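Local structure of probable GTP-binding protein EngB (Pyrococcus horikoshii, 2CXX) at residues E66-K69 and D70-V73; S154-D157 and K158-P162. The protein probably binds and hydrolyses GTP with the help of magnesium, as a small P-loop GTPase of the EngB family thought to be needed for normal cell division and septation. All coordinates share one frame; numbering follows the deposited sequence.

Interaction 1: E66-K69 and D70-V73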
loop_
_atom_site.group_PDB
_atom_site.type_symbol
_atom_site.label_atom_id
_atom_site.label_comp_id
_atom_site.label_asym_id
_atom_site.label_seq_id
_atom_site.Cartn_x
_atom_site.Cartn_y
_atom_site.Cartn_z
ATOM N N GLU A 66 13.592 -8.601 6.315
ATOM C CA GLU A 66 14.306 -7.323 6.462
ATOM C C GLU A 66 15.074 -6.977 5.194
ATOM O O GLU A 66 15.155 -5.796 4.804
ATOM C CB GLU A 66 15.310 -7.339 7.628
ATOM C CG GLU A 66 15.973 -5.969 7.813
ATOM C CD GLU A 66 16.794 -5.812 9.072
ATOM O OE1 GLU A 66 16.315 -6.213 10.162
ATOM O OE2 GLU A 66 17.913 -5.242 8.979
ATOM N N ARG A 67 15.641 -7.980 4.541
ATOM C CA ARG A 67 16.407 -7.698 3.324
ATOM C C ARG A 67 15.500 -7.127 2.241
ATOM O O ARG A 67 15.878 -6.220 1.506
ATOM C CB ARG A 67 17.081 -8.942 2.745
ATOM C CG ARG A 67 17.320 -8.714 1.262
ATOM C CD ARG A 67 18.399 -9.494 0.600
ATOM N NE ARG A 67 18.079 -10.892 0.425
ATOM C CZ ARG A 67 18.443 -11.596 -0.645
ATOM N NH1 ARG A 67 19.120 -11.022 -1.645
ATOM N NH2 ARG A 67 18.163 -12.892 -0.699
ATOM N N ILE A 68 14.324 -7.709 2.137
ATOM C CA ILE A 68 13.333 -7.257 1.172
ATOM C C ILE A 68 12.954 -5.815 1.463
ATOM O O ILE A 68 12.878 -4.988 0.543
ATOM C CB ILE A 68 12.083 -8.144 1.279
ATOM C CG1 ILE A 68 12.400 -9.503 0.693
ATOM C CG2 ILE A 68 10.899 -7.537 0.486
ATOM C CD1 ILE A 68 11.232 -10.510 0.782
ATOM N N LYS A 69 12.678 -5.518 2.731
ATOM C CA LYS A 69 12.314 -4.176 3.119
ATOM C C LYS A 69 13.425 -3.198 2.720
ATOM O O LYS A 69 13.136 -2.103 2.220
ATOM C CB LYS A 69 12.046 -4.126 4.616
ATOM C CG LYS A 69 11.873 -2.715 5.109
ATOM C CD LYS A 69 12.020 -2.691 6.606
ATOM C CE LYS A 69 12.130 -1.278 7.184
ATOM N NZ LYS A 69 11.880 -1.393 8.652
ATOM N N ASP A 70 14.691 -3.594 2.908
ATOM C CA ASP A 70 15.838 -2.746 2.531
ATOM C C ASP A 70 15.905 -2.484 1.048
ATOM O O ASP A 70 16.241 -1.389 0.639
ATOM C CB ASP A 70 17.204 -3.381 2.908
ATOM C CG ASP A 70 17.449 -3.405 4.413
ATOM O OD1 ASP A 70 16.774 -2.672 5.186
ATOM O OD2 ASP A 70 18.342 -4.187 4.808
ATOM N N GLU A 71 15.575 -3.497 0.269
ATOM C CA GLU A 71 15.590 -3.423 -1.180
ATOM C C GLU A 71 14.518 -2.448 -1.697
ATOM O O GLU A 71 14.785 -1.684 -2.625
ATOM C CB GLU A 71 15.377 -4.832 -1.735
ATOM C CG GLU A 71 16.656 -5.672 -1.539
ATOM C CD GLU A 71 16.447 -7.169 -1.718
ATOM O OE1 GLU A 71 17.455 -7.895 -1.880
ATOM O OE2 GLU A 71 15.288 -7.625 -1.686
ATOM N N ILE A 72 13.338 -2.499 -1.071
ATOM C CA ILE A 72 12.187 -1.634 -1.407
ATOM C C ILE A 72 12.592 -0.207 -1.056
ATOM O O ILE A 72 12.367 0.710 -1.842
ATOM C CB ILE A 72 10.898 -2.061 -0.594
ATOM C CG1 ILE A 72 10.454 -3.440 -1.064
ATOM C CG2 ILE A 72 9.726 -0.986 -0.733
ATOM C CD1 ILE A 72 9.372 -4.040 -0.227
ATOM N N VAL A 73 13.179 -0.014 0.113
ATOM C CA VAL A 73 13.627 1.318 0.574
ATOM C C VAL A 73 14.637 1.889 -0.404
ATOM O O VAL A 73 14.536 3.055 -0.830
ATOM C CB VAL A 73 14.285 1.200 1.998
ATOM C CG1 VAL A 73 15.138 2.432 2.245
ATOM C CG2 VAL A 73 13.167 1.047 3.108
HETATM O O HOH W 1 19.178 -6.254 6.122
#
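R67 lays its aliphatic stem over the carboxylate of E71 one helical turn on, its CD reaching 3.1 Å from E71 OE1. In R67, chi1 of 156° sets CG opposite the backbone N, and a bend at chi3 turns NH1 back to 3.6 Å from E71 OE1, a long salt bridge. The guanidinium and carboxylate planes stand 58° apart, and OE1 approaches the guanidinium obliquely, so this is charge attraction without a flat, paired clasp. R36, in a predicted GTP-binding loop, puts its own guanidinium close to that of R67, and E71 may offset part of this like-charge pairing. Replacing E71 by alanine is likely to leave the R67 guanidinium without this acidic mate, its end less restrained. Helix 62-79 follows D50-G53, predicted to bind GTP and consistent with the DxxG (G3) motif of P-loop GTPases, so it probably corresponds to the switch II helix; its i to i+4 bonds run unbroken here, I72 N donating to I68 O at 3.0 Å. On the buried side, I68 CG2 meets I72 CD1 at 3.9 Å; I68 also rests on R36 and P52, while I72 packs on M51 and F54. On an exposed side, E66 OE2 and D70 OD2 stay 4.3 Å apart, and one water donates to both, which probably eases their repulsion. K69 directs its extended chain to a salt bridge with E113.

Interaction 2: S154-D157 and K158-P162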
loop_
_atom_site.group_PDB
_atom_site.type_symbol
_atom_site.label_atom_id
_atom_site.label_comp_id
_atom_site.label_asym_id
_atom_site.label_seq_id
_atom_site.Cartn_x
_atom_site.Cartn_y
_atom_site.Cartn_z
ATOM N N SER A 154 -7.695 17.794 7.739
ATOM C CA SER A 154 -8.077 18.389 6.453
ATOM C C SER A 154 -7.719 17.505 5.263
ATOM O O SER A 154 -8.309 17.624 4.166
ATOM C CB SER A 154 -7.360 19.738 6.276
ATOM O OG SER A 154 -5.948 19.581 6.503
ATOM N N GLU A 155 -6.755 16.611 5.462
ATOM C CA GLU A 155 -6.353 15.773 4.338
ATOM C C GLU A 155 -6.872 14.348 4.377
ATOM O O GLU A 155 -6.661 13.624 3.441
ATOM C CB GLU A 155 -4.824 15.722 4.223
ATOM C CG GLU A 155 -4.134 17.074 4.162
ATOM C CD GLU A 155 -4.969 18.151 3.435
ATOM O OE1 GLU A 155 -5.196 18.038 2.199
ATOM O OE2 GLU A 155 -5.393 19.122 4.127
ATOM N N ILE A 156 -7.602 13.953 5.412
ATOM C CA ILE A 156 -8.062 12.557 5.485
ATOM C C ILE A 156 -8.801 11.973 4.281
ATOM O O ILE A 156 -8.511 10.855 3.838
ATOM C CB ILE A 156 -8.910 12.347 6.740
ATOM C CG1 ILE A 156 -8.003 12.521 7.941
ATOM C CG2 ILE A 156 -9.490 10.892 6.796
ATOM C CD1 ILE A 156 -8.690 12.407 9.307
ATOM N N ASP A 157 -9.772 12.703 3.752
ATOM C CA ASP A 157 -10.515 12.182 2.627
ATOM C C ASP A 157 -9.729 12.210 1.324
ATOM O O ASP A 157 -10.160 11.583 0.366
ATOM C CB ASP A 157 -11.825 12.952 2.444
ATOM C CG ASP A 157 -12.816 12.689 3.545
ATOM O OD1 ASP A 157 -12.996 11.501 3.900
ATOM O OD2 ASP A 157 -13.426 13.663 4.043
ATOM N N LYS A 158 -8.597 12.913 1.297
ATOM C CA LYS A 158 -7.740 13.003 0.124
ATOM C C LYS A 158 -6.751 11.824 0.128
ATOM O O LYS A 158 -6.275 11.339 -0.917
ATOM C CB LYS A 158 -6.927 14.309 0.152
ATOM C CG LYS A 158 -7.778 15.597 0.071
ATOM C CD LYS A 158 -8.553 15.655 -1.261
ATOM C CE LYS A 158 -9.499 16.868 -1.257
ATOM N NZ LYS A 158 -10.359 16.893 0.005
ATOM N N VAL A 159 -6.468 11.356 1.333
ATOM C CA VAL A 159 -5.491 10.291 1.505
ATOM C C VAL A 159 -6.069 8.901 1.602
ATOM O O VAL A 159 -5.634 7.991 0.870
ATOM C CB VAL A 159 -4.642 10.535 2.758
ATOM C CG1 VAL A 159 -3.622 9.393 2.951
ATOM C CG2 VAL A 159 -3.908 11.863 2.614
ATOM N N PHE A 160 -7.058 8.757 2.473
ATOM C CA PHE A 160 -7.671 7.447 2.768
ATOM C C PHE A 160 -8.884 7.094 1.937
ATOM O O PHE A 160 -9.940 7.704 2.065
ATOM C CB PHE A 160 -8.030 7.361 4.262
ATOM C CG PHE A 160 -6.839 7.398 5.144
ATOM C CD1 PHE A 160 -6.415 8.597 5.669
ATOM C CD2 PHE A 160 -6.149 6.211 5.457
ATOM C CE1 PHE A 160 -5.326 8.635 6.512
ATOM C CE2 PHE A 160 -5.048 6.223 6.311
ATOM C CZ PHE A 160 -4.649 7.458 6.842
ATOM N N ILE A 161 -8.732 6.086 1.074
ATOM C CA ILE A 161 -9.841 5.666 0.224
ATOM C C ILE A 161 -10.248 4.230 0.554
ATOM O O ILE A 161 -9.516 3.265 0.246
ATOM C CB ILE A 161 -9.442 5.678 -1.289
ATOM C CG1 ILE A 161 -8.824 7.030 -1.662
ATOM C CG2 ILE A 161 -10.671 5.363 -2.155
ATOM C CD1 ILE A 161 -9.735 8.201 -1.594
ATOM N N PRO A 162 -11.389 4.063 1.226
ATOM C CA PRO A 162 -11.777 2.682 1.523
ATOM C C PRO A 162 -12.309 1.952 0.267
ATOM O O PRO A 162 -13.059 2.500 -0.556
ATOM C CB PRO A 162 -12.813 2.848 2.632
ATOM C CG PRO A 162 -13.414 4.182 2.366
ATOM C CD PRO A 162 -12.313 5.049 1.830
HETATM O O HOH W 2 -12.303 8.671 3.080
#
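I156 and F160 meet through apolar atoms, the CG2 branch of the isoleucine lying 4.0 Å from CD1 of the ring. This branch of I156, opposite the backbone N and beside the carbonyl carbon, is thereby turned toward CD1, and the two side chains cross at a slant. V159 CG1 sits 3.9 Å above one face of the same ring, offset toward the rim. Both I156 and F160 are buried, and both press on I142 of helix 138-149.

Backbone hydrogen bonds carry the turn. E155 O is gripped twice: V159 N lies nearly in line with the C=O at 3.1 Å, whereas K158 N comes in from above the carbonyl plane, 52° out of it. The next carbonyl, I156 O, accepts a straighter bond from F160 N (2.9 Å, 164°) and a weak one from V159 N. It also lies in the plane of the F160 ring at its edge, 3.6 Å from CD1.

Polar side chains work at the periphery. S154 OG donates to E155 OE2 at 2.5 Å, a very short distance, the glutamate chain being bent at chi2. Water bridges D157 to the start of the strand, donating to D157 OD1 and, at 2.7 Å, to F160 O. K158 keeps its NZ 5.7 Å from E155 OE1, too far for a salt bridge.

F160 is the first residue after the helix to leave helical phi/psi, and I161 pairs by backbone hydrogen bonds with V127 and V129. The whole is a short helix running directly into an edge strand of the G-domain sheet, the strand 160-162 that leads to the predicted GTP-binding residues I163-A165.

How the interactions relate
From the N terminus, the chain passes the P-loop region and strands 39-43 and 46-50 before helix 62-79, where interaction 1 joins successive turns without closing any sizeable loop. Strands 85-91 and 125-130 and helices 94-104, 110-120 and 138-149 follow before interaction 2 joins helix 156-159 to strand 160-162. The two contacts are therefore in series, neither nested nor crossed. The centres of interactions 1 and 2 lie about 27 Å apart, on opposite sides of the chain's centre, and the nearest atoms of interactions 1 and 2 are about 17 Å apart. Interaction 1 sits against the loops around R36 and M51-F54; interaction 2 places edge strand 160-162 beside strand 125-130, with I156 and F160 against helix 138-149.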